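Local coordinates for ankyrin repeat domain protein (Legionella pneumophila subsp. pneumophila, PDB 6MCA) that is a secreted Legionella effector (AnkH) with ankyrin repeats and a cysteine protease-like region, and interacts with the host LARP7 component of the 7SK snRNP complex, at residues I30-P36 with T65-I70; A254-I258 with F270-H274; G415-F419 with Y452-Y456. All blocks are in the same frame, centred on the assembly; numbering follows the deposited sequence.

From the N terminus, interaction 1 comes first: residues 30-36, leaving helix 26-31, meet 65-70 at the turn between helices 58-65 and 68-76, closing a loop of 28 residues with 13 of them helical. Interaction 2 follows, pairing 254-258 with 270-274 at the open end of a beta hairpin that forms one edge of the five-stranded sheet. Interaction 3 comes last and joins helices 404-421 and 447-458 across a largely helical connection. The three loops lie in series, with none nested or crossed. They thus tie together, in turn, the N-terminal helical part, the edge hairpin and the C-terminal helices. Interaction 3 sits across the chain's centre from both others, its centre about 53 Å from that of interaction 1.

Interaction 1 (I30-P36 with T65-I70); sequences IISHRMP and TRQIKI. With TLA (L(+)-tartaric acid), chain C.
Ile30, in the last turn of helix 26-31, sets its CG2 methyl 3.7 Å from Thr65 OG1, the two side chains crossing at about a right angle; Ile30 CG1 lies 4.1 Å from Ile70 CG2. The threonine hydroxyl is hydrogen-bonded to Glu61 O. At His33, the positive-phi C' residue of a Schellman motif, the helix ends with His33 N bonded to Ile30 O and Arg34 N to Asp29 O. Over the imidazole lies the Gln67 amide in one of its two modelled conformers, Gln67 CD 3.3 Å above the ring near its rim, planes 44° apart; a bend at chi2 (-84°) folds it there. It makes no hydrogen bond to the ring, and Gln67 OE1 bonds a glycerol. His33 NE2 donates a nearly straight bond (3.1 Å, 167°) to tartrate O1, in the ring plane. Tartrate O2 donates to Thr65 O, so the ligand, probably from the crystallisation liquor and also bonded to His237 NE2, bridges two helix ends. Beyond His33, Ile70 is the apolar centre: Met35 and Ile70 run past each other in opposite directions, Met35 SD 4.0 Å from Ile70 CG1, and Pro36 CD rests 3.6 Å from Ile70 CG2.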
loop_
_atom_site.group_PDB
_atom_site.type_symbol
_atom_site.label_atom_id
_atom_site.label_comp_id
_atom_site.label_asym_id
_atom_site.label_seq_id
_atom_site.Cartn_x
_atom_site.Cartn_y
_atom_site.Cartn_z
ATOM N N ILE A 30 15.835 22.920 13.130
ATOM C CA ILE A 30 15.426 22.646 11.755
ATOM C C ILE A 30 13.913 22.766 11.612
ATOM O O ILE A 30 13.410 23.376 10.662
ATOM C CB ILE A 30 15.932 21.259 11.320
ATOM C CG1 ILE A 30 17.456 21.271 11.175
ATOM C CG2 ILE A 30 15.268 20.819 10.024
ATOM C CD1 ILE A 30 18.054 19.915 10.862
ATOM N N ILE A 31 13.168 22.195 12.560
ATOM C CA ILE A 31 11.709 22.241 12.500
ATOM C C ILE A 31 11.215 23.681 12.575
ATOM O O ILE A 31 10.243 24.056 11.907
ATOM C CB ILE A 31 11.107 21.369 13.619
ATOM C CG1 ILE A 31 11.392 19.891 13.352
ATOM C CG2 ILE A 31 9.609 21.604 13.748
ATOM C CD1 ILE A 31 11.351 19.031 14.594
ATOM N N SER A 32 11.884 24.513 13.370
ATOM C CA SER A 32 11.514 25.916 13.517
ATOM C C SER A 32 12.088 26.802 12.416
ATOM O O SER A 32 11.992 28.029 12.524
ATOM C CB SER A 32 11.962 26.435 14.885
ATOM O OG SER A 32 11.322 25.725 15.931
ATOM N N HIS A 33 12.685 26.209 11.380
ATOM C CA HIS A 33 13.212 26.941 10.227
ATOM C C HIS A 33 14.349 27.886 10.607
ATOM O O HIS A 33 14.591 28.886 9.926
ATOM C CB HIS A 33 12.103 27.703 9.494
ATOM C CG HIS A 33 11.158 26.819 8.743
ATOM N ND1 HIS A 33 10.914 26.966 7.395
ATOM C CD2 HIS A 33 10.397 25.776 9.152
ATOM C CE1 HIS A 33 10.045 26.050 7.004
ATOM N NE2 HIS A 33 9.715 25.316 8.051
ATOM N N ARG A 34 15.060 27.578 11.687
ATOM C CA ARG A 34 16.246 28.322 12.083
ATOM C C ARG A 34 17.493 27.550 11.676
ATOM O O ARG A 34 17.577 26.334 11.881
ATOM C CB ARG A 34 16.266 28.577 13.592
ATOM C CG ARG A 34 15.348 29.693 14.058
ATOM C CD ARG A 34 15.528 29.957 15.546
ATOM N NE ARG A 34 14.882 28.936 16.365
ATOM C CZ ARG A 34 15.101 28.771 17.665
ATOM N NH1 ARG A 34 14.468 27.813 18.329
ATOM N NH2 ARG A 34 15.954 29.561 18.303
ATOM N N MET A 35 18.454 28.254 11.098
ATOM C CA MET A 35 19.718 27.627 10.730
ATOM C C MET A 35 20.470 27.233 11.994
ATOM O O MET A 35 20.740 28.098 12.838
ATOM C CB MET A 35 20.562 28.570 9.878
ATOM C CG MET A 35 21.930 28.012 9.519
ATOM S SD MET A 35 21.834 26.684 8.303
ATOM C CE MET A 35 21.328 27.597 6.848
ATOM N N PRO A 36 20.814 25.962 12.175
ATOM C CA PRO A 36 21.468 25.543 13.417
ATOM C C PRO A 36 22.885 26.087 13.526
ATOM O O PRO A 36 23.546 26.402 12.534
ATOM C CB PRO A 36 21.476 24.011 13.321
ATOM C CG PRO A 36 20.464 23.679 12.264
ATOM C CD PRO A 36 20.507 24.820 11.301
ATOM N N THR A 65 11.119 18.786 6.073
ATOM C CA THR A 65 10.658 20.167 6.157
ATOM C C THR A 65 10.984 20.993 4.917
ATOM O O THR A 65 10.718 22.200 4.915
ATOM C CB THR A 65 11.250 20.844 7.397
ATOM O OG1 THR A 65 12.681 20.796 7.334
ATOM C CG2 THR A 65 10.779 20.141 8.662
ATOM N N ARG A 66 11.552 20.380 3.875
ATOM C CA ARG A 66 11.828 21.054 2.602
ATOM C C ARG A 66 12.763 22.250 2.775
ATOM O O ARG A 66 12.628 23.265 2.088
ATOM C CB ARG A 66 10.534 21.495 1.913
ATOM C CG ARG A 66 9.504 20.402 1.713
ATOM C CD ARG A 66 8.167 21.011 1.324
ATOM N NE ARG A 66 7.164 19.997 1.018
ATOM C CZ ARG A 66 6.908 19.549 -0.205
ATOM N NH1 ARG A 66 7.585 20.025 -1.241
ATOM N NH2 ARG A 66 5.975 18.626 -0.393
ATOM N N GLN A 67 13.705 22.137 3.712
ATOM C CA GLN A 67 14.653 23.204 4.030
ATOM C C GLN A 67 15.944 22.922 3.270
ATOM O O GLN A 67 16.790 22.148 3.724
ATOM C CB GLN A 67 14.891 23.279 5.533
ATOM C CG GLN A 67 13.689 23.758 6.325
ATOM C CD GLN A 67 13.595 25.268 6.374
ATOM O OE1 GLN A 67 14.006 25.893 7.350
ATOM N NE2 GLN A 67 13.063 25.864 5.314
ATOM N N ILE A 68 16.099 23.567 2.114
ATOM C CA ILE A 68 17.202 23.220 1.225
ATOM C C ILE A 68 18.506 23.898 1.646
ATOM O O ILE A 68 19.587 23.338 1.438
ATOM C CB ILE A 68 16.828 23.548 -0.233
ATOM C CG1 ILE A 68 17.839 22.928 -1.201
ATOM C CG2 ILE A 68 16.708 25.052 -0.444
ATOM C CD1 ILE A 68 17.263 22.612 -2.562
ATOM N N LYS A 69 18.443 25.091 2.247
ATOM C CA LYS A 69 19.675 25.756 2.668
ATOM C C LYS A 69 20.353 25.012 3.815
ATOM O O LYS A 69 21.581 24.846 3.819
ATOM C CB LYS A 69 19.379 27.203 3.064
ATOM C CG LYS A 69 18.428 27.924 2.120
ATOM C CD LYS A 69 19.014 29.241 1.631
ATOM C CE LYS A 69 19.849 29.046 0.375
ATOM N NZ LYS A 69 20.275 30.346 -0.215
ATOM N N ILE A 70 19.572 24.549 4.792
ATOM C CA ILE A 70 20.146 23.779 5.890
ATOM C C ILE A 70 20.694 22.453 5.377
ATOM O O ILE A 70 21.721 21.960 5.860
ATOM C CB ILE A 70 19.102 23.577 7.002
ATOM C CG1 ILE A 70 18.411 24.904 7.322
ATOM C CG2 ILE A 70 19.757 22.998 8.246
ATOM C CD1 ILE A 70 17.648 24.901 8.628
HETATM O O1 TLA C . 8.119 22.681 8.100
HETATM O O11 TLA C . 6.904 21.022 7.368
HETATM C C1 TLA C . 7.486 22.121 7.165
HETATM C C2 TLA C . 7.424 22.772 5.786
HETATM O O2 TLA C . 8.353 23.817 5.721
HETATM C C3 TLA C . 6.021 23.323 5.541
HETATM O O3 TLA C . 5.950 24.645 5.998
HETATM C C4 TLA C . 5.720 23.286 4.044
HETATM O O4 TLA C . 5.657 24.359 3.389
HETATM O O41 TLA C . 5.536 22.183 3.465
#

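Interaction 2 (A254-I258 with F270-H274); sequences APMLI and FVRYH
Met256 lays its terminal CE methyl 3.8 Å from Tyr273 CD1, its chain extended as far as SD and then bent at chi3 (-65°); the two side chains cross obliquely. They form a non-hydrogen-bonded antiparallel pair, as do Ile258 and Val271, and all four side chains lie on one face of the sheet. Helix 355-364 packs there against Met256, Ile258, Val271 and Tyr273, and helix 215-233 against Met256 and Ile258. On the other face Leu257 and Arg272 make the hydrogen-bonded pair, their CB atoms 3.9 Å apart. Leu257 N donates to Arg272 O and Arg272 N to Leu257 O, both at 2.9 Å, the second bond the straighter at 169°. The arginine bends at chi2 (-91°), bringing NE back to His274 O at 2.7 Å; the acceptor lies in the guanidinium plane and offers a lone pair, which should fix the rotation of that group. Past the strand ends, His274 N reaches Pro255 O in a weak bond, while His274 CE1 packs 3.8 Å from Pro255 CB. The ladder belongs to the hairpin of strands 256-263 and 266-273, at one edge of a five-stranded antiparallel meander.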
loop_
_atom_site.group_PDB
_atom_site.type_symbol
_atom_site.label_atom_id
_atom_site.label_comp_id
_atom_site.label_asym_id
_atom_site.label_seq_id
_atom_site.Cartn_x
_atom_site.Cartn_y
_atom_site.Cartn_z
ATOM N N ALA A 254 -14.101 19.388 2.585
ATOM C CA ALA A 254 -14.287 18.526 1.433
ATOM C C ALA A 254 -15.559 17.694 1.595
ATOM O O ALA A 254 -15.964 17.378 2.718
ATOM C CB ALA A 254 -13.080 17.608 1.254
ATOM N N PRO A 255 -16.213 17.331 0.488
ATOM C CA PRO A 255 -17.453 16.548 0.615
ATOM C C PRO A 255 -17.230 15.162 1.194
ATOM O O PRO A 255 -18.053 14.690 1.987
ATOM C CB PRO A 255 -17.980 16.493 -0.825
ATOM C CG PRO A 255 -16.766 16.666 -1.675
ATOM C CD PRO A 255 -15.885 17.622 -0.919
ATOM N N MET A 256 -16.140 14.495 0.824
ATOM C CA MET A 256 -15.845 13.156 1.312
ATOM C C MET A 256 -14.478 13.135 1.984
ATOM O O MET A 256 -13.560 13.864 1.597
ATOM C CB MET A 256 -15.889 12.124 0.176
ATOM C CG MET A 256 -15.735 10.682 0.642
ATOM S SD MET A 256 -15.797 9.490 -0.706
ATOM C CE MET A 256 -17.478 9.724 -1.270
ATOM N N LEU A 257 -14.359 12.282 2.997
ATOM C CA LEU A 257 -13.176 12.201 3.839
ATOM C C LEU A 257 -12.928 10.737 4.170
ATOM O O LEU A 257 -13.847 10.039 4.607
ATOM C CB LEU A 257 -13.374 13.012 5.124
ATOM C CG LEU A 257 -12.175 13.747 5.722
ATOM C CD1 LEU A 257 -12.651 14.788 6.728
ATOM C CD2 LEU A 257 -11.201 12.774 6.351
ATOM N N ILE A 258 -11.702 10.269 3.958
ATOM C CA ILE A 258 -11.320 8.896 4.270
ATOM C C ILE A 258 -10.288 8.938 5.388
ATOM O O ILE A 258 -9.215 9.533 5.231
ATOM C CB ILE A 258 -10.778 8.157 3.037
ATOM C CG1 ILE A 258 -11.871 8.033 1.974
ATOM C CG2 ILE A 258 -10.264 6.775 3.420
ATOM C CD1 ILE A 258 -11.424 7.310 0.723
ATOM N N PHE A 270 -12.649 4.697 8.240
ATOM C CA PHE A 270 -13.827 5.517 8.453
ATOM C C PHE A 270 -14.046 6.391 7.231
ATOM O O PHE A 270 -13.088 6.846 6.601
ATOM C CB PHE A 270 -13.685 6.379 9.710
ATOM C CG PHE A 270 -13.556 5.584 10.977
ATOM C CD1 PHE A 270 -12.325 5.096 11.384
ATOM C CD2 PHE A 270 -14.668 5.318 11.758
ATOM C CE1 PHE A 270 -12.204 4.368 12.551
ATOM C CE2 PHE A 270 -14.554 4.590 12.927
ATOM C CZ PHE A 270 -13.320 4.113 13.323
ATOM N N VAL A 271 -15.309 6.606 6.887
ATOM C CA VAL A 271 -15.675 7.428 5.741
ATOM C C VAL A 271 -16.679 8.473 6.198
ATOM O O VAL A 271 -17.705 8.136 6.794
ATOM C CB VAL A 271 -16.259 6.590 4.586
ATOM C CG1 VAL A 271 -16.619 7.491 3.418
ATOM C CG2 VAL A 271 -15.273 5.519 4.149
ATOM N N ARG A 272 -16.381 9.736 5.925
ATOM C CA ARG A 272 -17.299 10.837 6.174
ATOM C C ARG A 272 -17.789 11.364 4.834
ATOM O O ARG A 272 -16.982 11.654 3.947
ATOM C CB ARG A 272 -16.616 11.949 6.977
ATOM C CG ARG A 272 -17.545 13.058 7.457
ATOM C CD ARG A 272 -17.644 14.200 6.450
ATOM N NE ARG A 272 -18.561 15.239 6.905
ATOM C CZ ARG A 272 -18.176 16.389 7.445
ATOM N NH1 ARG A 272 -16.884 16.657 7.589
ATOM N NH2 ARG A 272 -19.082 17.274 7.837
ATOM N N TYR A 273 -19.105 11.470 4.680
ATOM C CA TYR A 273 -19.697 12.074 3.489
ATOM C C TYR A 273 -20.876 12.919 3.940
ATOM O O TYR A 273 -21.934 12.378 4.277
ATOM C CB TYR A 273 -20.136 11.022 2.473
ATOM C CG TYR A 273 -20.724 11.627 1.217
ATOM C CD1 TYR A 273 -19.913 12.264 0.286
ATOM C CD2 TYR A 273 -22.089 11.570 0.967
ATOM C CE1 TYR A 273 -20.443 12.824 -0.860
ATOM C CE2 TYR A 273 -22.629 12.128 -0.180
ATOM C CZ TYR A 273 -21.800 12.754 -1.088
ATOM O OH TYR A 273 -22.331 13.309 -2.230
ATOM N N HIS A 274 -20.689 14.240 3.943
ATOM C CA HIS A 274 -21.695 15.177 4.430
ATOM C C HIS A 274 -22.107 14.814 5.852
ATOM O O HIS A 274 -21.265 14.794 6.757
ATOM C CB HIS A 274 -22.901 15.209 3.489
ATOM C CG HIS A 274 -22.567 15.649 2.097
ATOM N ND1 HIS A 274 -21.565 16.556 1.824
ATOM C CD2 HIS A 274 -23.100 15.307 0.901
ATOM C CE1 HIS A 274 -21.495 16.752 0.519
ATOM N NE2 HIS A 274 -22.416 16.006 -0.064
#

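Interaction 3 (G415-F419 with Y452-Y456); sequences GGILF and YLEEY
Phe419 meets Tyr452 near its CG end and Tyr456 at its CZ tip, both tyrosines on one side of its ring, and the three rings form the aromatic cluster by which helix 404-421 meets helix 447-458. Tyr452 brings the CD1-CE1 side of its ring over one face of Phe419, Tyr452 CD1 lying 3.4 Å from Phe419 CG and offset toward the rim. The planes are inclined at 33° and the centroids are 4.7 Å apart. Against Tyr456 the roles change: Phe419 CZ points over a face of the tyrosine ring, 3.5 Å from Tyr456 CG, with the planes at 41°. Phe419 CG is turned anti to its own nitrogen, which swings the ring out from its helix toward both tyrosines.

Contacts between ring and backbone make up the second group. The far end of Tyr452 lies along the glycine surface of helix 404-421, with Tyr452 OH 3.5 Å from Gly416 CA and 3.7 Å from Gly415 O. The lack of a side chain on Gly415, in particular, lets the CE2 side of the phenol ring come this close to the helix backbone.

No hydrogen bond joins the two segments; those found run within each. Phe419 N is bonded to Gly415 O, and Tyr456 N weakly to Tyr452 O, near a wider pi-type turn at 454-456.

The helix segments cross at -45° with axes 12.8 Å apart, a wide spacing bridged by the aromatic side chains; helix 463-474 borders the contact through Lys464, which touches Phe419. With no hydrogen bond or salt bridge joining the two segments, the contact rests on dispersion and the burial of aromatic carbon, consistent with a hydrophobic junction between helices in the C-terminal part of the chain.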
loop_
_atom_site.group_PDB
_atom_site.type_symbol
_atom_site.label_atom_id
_atom_site.label_comp_id
_atom_site.label_asym_id
_atom_site.label_seq_id
_atom_site.Cartn_x
_atom_site.Cartn_y
_atom_site.Cartn_z
ATOM N N GLY A 415 3.640 -19.414 -9.681
ATOM C CA GLY A 415 3.445 -20.684 -9.003
ATOM C C GLY A 415 2.746 -20.523 -7.668
ATOM O O GLY A 415 1.912 -21.350 -7.290
ATOM N N GLY A 416 3.079 -19.458 -6.934
ATOM C CA GLY A 416 2.359 -19.172 -5.705
ATOM C C GLY A 416 0.881 -18.942 -5.950
ATOM O O GLY A 416 0.027 -19.491 -5.247
ATOM N N ILE A 417 0.562 -18.123 -6.957
ATOM C CA ILE A 417 -0.837 -17.908 -7.336
ATOM C C ILE A 417 -1.516 -19.243 -7.617
ATOM O O ILE A 417 -2.568 -19.560 -7.049
ATOM C CB ILE A 417 -0.933 -16.975 -8.556
ATOM C CG1 ILE A 417 -0.354 -15.596 -8.241
ATOM C CG2 ILE A 417 -2.380 -16.858 -9.022
ATOM C CD1 ILE A 417 -0.460 -14.624 -9.398
ATOM N N LEU A 418 -0.904 -20.048 -8.488
ATOM C CA LEU A 418 -1.510 -21.306 -8.917
ATOM C C LEU A 418 -1.756 -22.239 -7.737
ATOM O O LEU A 418 -2.836 -22.826 -7.610
ATOM C CB LEU A 418 -0.615 -21.981 -9.958
ATOM C CG LEU A 418 -0.964 -23.414 -10.366
ATOM C CD1 LEU A 418 -2.338 -23.477 -11.015
ATOM C CD2 LEU A 418 0.103 -23.977 -11.292
ATOM N N PHE A 419 -0.764 -22.384 -6.855
ATOM C CA PHE A 419 -0.886 -23.360 -5.778
ATOM C C PHE A 419 -1.844 -22.886 -4.693
ATOM O O PHE A 419 -2.660 -23.672 -4.196
ATOM C CB PHE A 419 0.488 -23.662 -5.182
ATOM C CG PHE A 419 0.485 -24.800 -4.199
ATOM C CD1 PHE A 419 0.370 -26.110 -4.635
ATOM C CD2 PHE A 419 0.600 -24.558 -2.839
ATOM C CE1 PHE A 419 0.367 -27.158 -3.733
ATOM C CE2 PHE A 419 0.598 -25.603 -1.933
ATOM C CZ PHE A 419 0.482 -26.904 -2.381
ATOM N N TYR A 452 6.751 -27.948 -5.983
ATOM C CA TYR A 452 5.440 -28.106 -5.369
ATOM C C TYR A 452 5.044 -29.574 -5.325
ATOM O O TYR A 452 4.741 -30.113 -4.254
ATOM C CB TYR A 452 4.401 -27.274 -6.124
ATOM C CG TYR A 452 4.406 -25.813 -5.737
ATOM C CD1 TYR A 452 3.813 -25.386 -4.556
ATOM C CD2 TYR A 452 5.009 -24.862 -6.549
ATOM C CE1 TYR A 452 3.819 -24.051 -4.196
ATOM C CE2 TYR A 452 5.017 -23.523 -6.198
ATOM C CZ TYR A 452 4.420 -23.124 -5.022
ATOM O OH TYR A 452 4.428 -21.792 -4.671
ATOM N N LEU A 453 5.109 -30.255 -6.474
ATOM C CA LEU A 453 4.711 -31.658 -6.506
ATOM C C LEU A 453 5.617 -32.507 -5.626
ATOM O O LEU A 453 5.195 -33.558 -5.132
ATOM C CB LEU A 453 4.715 -32.179 -7.942
ATOM C CG LEU A 453 3.641 -31.593 -8.861
ATOM C CD1 LEU A 453 4.078 -31.681 -10.314
ATOM C CD2 LEU A 453 2.304 -32.287 -8.650
ATOM N N GLU A 454 6.853 -32.060 -5.396
ATOM C CA GLU A 454 7.720 -32.789 -4.479
ATOM C C GLU A 454 7.293 -32.568 -3.035
ATOM O O GLU A 454 7.271 -33.512 -2.236
ATOM C CB GLU A 454 9.176 -32.372 -4.685
ATOM C CG GLU A 454 10.072 -33.482 -5.219
ATOM N N GLU A 455 6.925 -31.335 -2.690
ATOM C CA GLU A 455 6.663 -30.978 -1.304
ATOM C C GLU A 455 5.204 -31.131 -0.902
ATOM O O GLU A 455 4.869 -30.844 0.251
ATOM C CB GLU A 455 7.108 -29.535 -1.033
ATOM C CG GLU A 455 8.580 -29.269 -1.303
ATOM C CD GLU A 455 9.470 -29.652 -0.136
ATOM O OE1 GLU A 455 9.905 -28.744 0.602
ATOM O OE2 GLU A 455 9.737 -30.859 0.041
ATOM N N TYR A 456 4.323 -31.553 -1.813
ATOM C CA TYR A 456 2.912 -31.664 -1.462
ATOM C C TYR A 456 2.192 -32.775 -2.226
ATOM O O TYR A 456 0.956 -32.786 -2.259
ATOM C CB TYR A 456 2.182 -30.326 -1.686
ATOM C CG TYR A 456 2.775 -29.162 -0.916
ATOM C CD1 TYR A 456 3.714 -28.318 -1.500
ATOM C CD2 TYR A 456 2.414 -28.922 0.405
ATOM C CE1 TYR A 456 4.265 -27.262 -0.796
ATOM C CE2 TYR A 456 2.960 -27.868 1.117
ATOM C CZ TYR A 456 3.884 -27.041 0.511
ATOM O OH TYR A 456 4.431 -25.991 1.215
#